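Local coordinates for protein esterase YbfF (Escherichia coli, PDB 3BF7) that is an esterase of the alpha/beta hydrolase family with a helical cap, and probably hydrolyses ester or thioester bonds in a crevice formed by its domain arrangement, at residues Q144-A147 with I148-H152; V209-Q212 with Y213-D216. The protein carries 1 engineered substitution. All coordinates share one frame; numbering follows the deposited sequence.

Contact 1: residues Q144-A147 with I148-H152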
# COMPACT_ATOMS: atom_id res chain seq x y z
N GLN A 144 0.55 -13.88 22.66
CA GLN A 144 1.84 -14.51 22.89
C GLN A 144 2.88 -13.93 21.93
O GLN A 144 4.02 -13.67 22.31
CB GLN A 144 1.74 -16.02 22.69
CG GLN A 144 0.73 -16.70 23.60
CD GLN A 144 0.65 -18.20 23.36
OE1 GLN A 144 0.45 -18.64 22.23
NE2 GLN A 144 0.79 -18.98 24.43
N ALA A 145 2.47 -13.73 20.68
CA ALA A 145 3.36 -13.19 19.66
C ALA A 145 3.76 -11.76 20.02
O ALA A 145 4.92 -11.38 19.87
CB ALA A 145 2.67 -13.22 18.30
N ALA A 146 2.79 -10.97 20.48
CA ALA A 146 3.05 -9.59 20.85
C ALA A 146 4.13 -9.48 21.92
O ALA A 146 5.00 -8.61 21.85
CB ALA A 146 1.77 -8.93 21.33
N ALA A 147 4.07 -10.37 22.91
CA ALA A 147 5.05 -10.37 24.00
C ALA A 147 6.47 -10.52 23.46
O ALA A 147 7.40 -9.87 23.94
CB ALA A 147 4.73 -11.49 24.98
N ILE A 148 6.63 -11.38 22.47
CA ILE A 148 7.93 -11.61 21.87
C ILE A 148 8.37 -10.42 21.03
O ILE A 148 9.52 -9.98 21.10
CB ILE A 148 7.92 -12.87 20.97
CG1 ILE A 148 7.65 -14.10 21.84
CG2 ILE A 148 9.23 -13.00 20.22
CD1 ILE A 148 7.51 -15.37 21.05
N MET A 149 7.45 -9.89 20.23
CA MET A 149 7.77 -8.76 19.37
C MET A 149 8.16 -7.50 20.13
O MET A 149 8.96 -6.71 19.64
CB MET A 149 6.58 -8.49 18.45
CG MET A 149 6.27 -9.68 17.57
SD MET A 149 4.95 -9.38 16.40
CE MET A 149 5.86 -8.61 15.05
N ARG A 150 7.60 -7.32 21.32
CA ARG A 150 7.92 -6.15 22.12
C ARG A 150 9.37 -6.19 22.60
O ARG A 150 9.89 -5.20 23.09
CB ARG A 150 6.99 -6.04 23.33
CG ARG A 150 5.53 -5.83 22.96
CD ARG A 150 4.72 -5.33 24.15
NE ARG A 150 3.31 -5.17 23.80
CZ ARG A 150 2.41 -6.15 23.85
NH1 ARG A 150 2.77 -7.36 24.24
NH2 ARG A 150 1.16 -5.92 23.48
N GLN A 151 10.01 -7.35 22.45
CA GLN A 151 11.41 -7.51 22.85
C GLN A 151 12.32 -7.02 21.73
O GLN A 151 13.53 -6.89 21.92
CB GLN A 151 11.70 -8.98 23.15
CG GLN A 151 10.75 -9.61 24.16
CD GLN A 151 11.04 -11.07 24.42
OE1 GLN A 151 10.31 -11.73 25.17
NE2 GLN A 151 12.10 -11.59 23.81
N HIS A 152 11.73 -6.74 20.57
CA HIS A 152 12.47 -6.27 19.41
C HIS A 152 12.04 -4.89 18.95
O HIS A 152 12.85 -4.11 18.44
CB HIS A 152 12.27 -7.22 18.22
CG HIS A 152 12.92 -8.56 18.39
ND1 HIS A 152 12.37 -9.56 19.16
CD2 HIS A 152 14.07 -9.05 17.88
CE1 HIS A 152 13.16 -10.62 19.11
NE2 HIS A 152 14.20 -10.34 18.35

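Contact 2: residues V209-Q212 with Y213-D216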
# COMPACT_ATOMS: atom_id res chain seq x y z
N VAL A 209 8.50 11.11 1.97
CA VAL A 209 8.29 12.05 0.87
C VAL A 209 8.93 13.41 1.12
O VAL A 209 8.38 14.45 0.76
CB VAL A 209 6.78 12.26 0.58
CG1 VAL A 209 6.59 12.83 -0.83
CG2 VAL A 209 6.03 10.95 0.73
N SER A 210 10.11 13.41 1.72
CA SER A 210 10.83 14.65 2.01
C SER A 210 11.41 15.28 0.75
O SER A 210 11.41 14.68 -0.33
CB SER A 210 11.94 14.39 3.02
OG SER A 210 12.85 13.42 2.53
N GLU A 211 11.90 16.51 0.90
CA GLU A 211 12.47 17.30 -0.19
C GLU A 211 13.53 16.63 -1.06
O GLU A 211 13.59 16.90 -2.26
CB GLU A 211 13.03 18.60 0.38
CG GLU A 211 13.68 19.52 -0.65
CD GLU A 211 12.70 19.97 -1.72
OE1 GLU A 211 11.62 20.48 -1.37
OE2 GLU A 211 13.03 19.83 -2.92
N GLN A 212 14.36 15.77 -0.49
CA GLN A 212 15.41 15.14 -1.30
C GLN A 212 14.88 14.21 -2.38
O GLN A 212 15.64 13.80 -3.26
CB GLN A 212 16.42 14.38 -0.42
CG GLN A 212 15.90 13.13 0.26
CD GLN A 212 15.37 13.39 1.65
OE1 GLN A 212 15.23 12.48 2.46
NE2 GLN A 212 15.05 14.65 1.93
N TYR A 213 13.60 13.88 -2.33
CA TYR A 213 13.00 12.99 -3.33
C TYR A 213 12.10 13.75 -4.29
O TYR A 213 11.56 13.18 -5.24
CB TYR A 213 12.18 11.90 -2.65
CG TYR A 213 12.92 11.16 -1.56
CD1 TYR A 213 14.12 10.50 -1.83
CD2 TYR A 213 12.45 11.16 -0.25
CE1 TYR A 213 14.82 9.85 -0.82
CE2 TYR A 213 13.14 10.51 0.76
CZ TYR A 213 14.33 9.87 0.47
OH TYR A 213 15.04 9.24 1.48
N ARG A 214 11.93 15.05 -4.04
CA ARG A 214 11.05 15.87 -4.86
C ARG A 214 11.38 15.96 -6.35
O ARG A 214 10.48 15.87 -7.18
CB ARG A 214 10.95 17.27 -4.26
CG ARG A 214 9.84 18.12 -4.86
CD ARG A 214 9.46 19.24 -3.91
NE ARG A 214 8.41 20.10 -4.47
CZ ARG A 214 8.60 20.96 -5.46
NH1 ARG A 214 9.80 21.09 -6.01
NH2 ARG A 214 7.59 21.69 -5.91
N ASP A 215 12.65 16.13 -6.69
CA ASP A 215 13.02 16.22 -8.10
C ASP A 215 12.60 14.96 -8.85
O ASP A 215 11.99 15.03 -9.91
CB ASP A 215 14.52 16.45 -8.28
CG ASP A 215 14.97 17.82 -7.81
OD1 ASP A 215 14.16 18.76 -7.85
OD2 ASP A 215 16.14 17.95 -7.40
N ASP A 216 12.93 13.80 -8.28
CA ASP A 216 12.58 12.53 -8.90
C ASP A 216 11.07 12.33 -8.93
O ASP A 216 10.53 11.77 -9.89
CB ASP A 216 13.23 11.36 -8.15
CG ASP A 216 14.70 11.22 -8.46
OD1 ASP A 216 15.34 10.33 -7.86
OD2 ASP A 216 15.23 11.99 -9.29
O HOH W 1 14.82 16.64 -4.76
O HOH W 2 12.53 20.04 -5.51
O HOH W 3 14.93 13.77 -6.10

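Contact 1: residues Q144-A147 with I148-H152
With CG opposite its own carbonyl carbon (chi1 -64°) and the chain straight from CG to NE, Arg150 doubles back over Ala146, one helical turn earlier. Arg150 CG passes 3.0 Å from Ala146 O, and farther along the guanidinium comes to the methyl group, Arg150 NH1 lying 3.5 Å from Ala146 CB. The flat group approaches the Ala146-Ala147 peptide obliquely, and the small alanine side chain lets it lie this close to the helix. Met149 also starts with CG beside its own N, which brings Met149 CG to 3.2 Å from Ala145 O; a bend at chi3 (84°) then carries the end of the chain away from that turn.

Beneath these side chains the backbone bonds are those of a helix. Met149 N donates to Ala145 O over 3.0 Å, and Arg150 N to Ala146 O over the same 3.0 Å. The bond from Ile148 N to Gln144 O is weak at 3.5 Å, and Ile148 N has a second weak bond to Ala145 O. Farther on, Gln151 N and His152 N each bind the carbonyl three residues back, through the turn that follows. Ile148 O, the acceptor for Gln151 N, also receives a weak bond from His152 ND1 in the plane of the imidazole.

The charged end of Arg150 is fixed by a salt bridge from NH2 to Glu156, while Gln144 OE1 accepts from the backbone N of Gln140 and Thr141. Helix 142-149 packs against two others: Ile148 and Met149 pack on Ala133 and Val134 of helix 125-136, and Ala145, Ala146 and Met149 meet Leu163 and Leu162 of helix 156-163.

Contact 2: residues V209-Q212 with Y213-D216
Gln212 and Tyr213 make the aromatic part of the contact, lying side by side and pointing the same way. A CH-pi contact joins them: Gln212 CG sits 3.6 Å from the centroid of the Tyr213 ring, almost straight above it. The first torsion of Gln212 (chi1 69°) wedges CG between its own N and carbonyl carbon, and that position places it over the ring. The Tyr213 ring also packs edge-to-face with Tyr119. Without the ring, as with an alanine here, Gln212 CG is likely to lose its aromatic floor and Tyr119 its partner, leaving a gap beside this turn.

Two backbone hydrogen bonds wind the chain, each spanning three residues. Tyr213 N donates to Ser210 O over 3.1 Å and Arg214 N to Glu211 O, also over 3.1 Å.

Water supplies the links one residue longer. Water 1 donates to Glu211 O and accepts from Asp215 N, and water 3 connects Gln212 O with Asp216 N in the same manner.

The charged groups are linked through water. Glu211 OE1 is 4.5 Å from Arg214 NE but well out of the guanidinium plane, beyond a salt bridge. Instead water 2 donates to Glu211 OE2 over 2.6 Å and accepts from Arg214 NH1 at the guanidinium edge; it also donates to Asp215 OD1, which may ease the repulsion between the two carboxylates.

This hydrated turn leads into helix 214-220, in the crossover between parallel strands 198-201 and 224-226 of the alpha/beta hydrolase sheet, and Val209 in the preceding loop touches Asp113, the acid of a probable Ser-His-Asp triad.

In the fold
Contacts 1 and 2 are separate local features, their centres 35 Å apart and their nearest atoms about 22 Å apart. Contact 1 comes first in the chain, within the helices between strands 106-112 and 198-201, consistent with the helical cap; its centre is about 25 Å from the centre of the chain. Contact 2 belongs to the sheet-containing part, about 19 Å from that centre. Its Val209 touches Asp113, the acid of the probable triad with Ser89 and His234, whereas residues 144-152 probably belong to the cap. The two are consistent with different parts of the domain arrangement that generates the substrate-binding crevice, one in the cap and one beside the sheet.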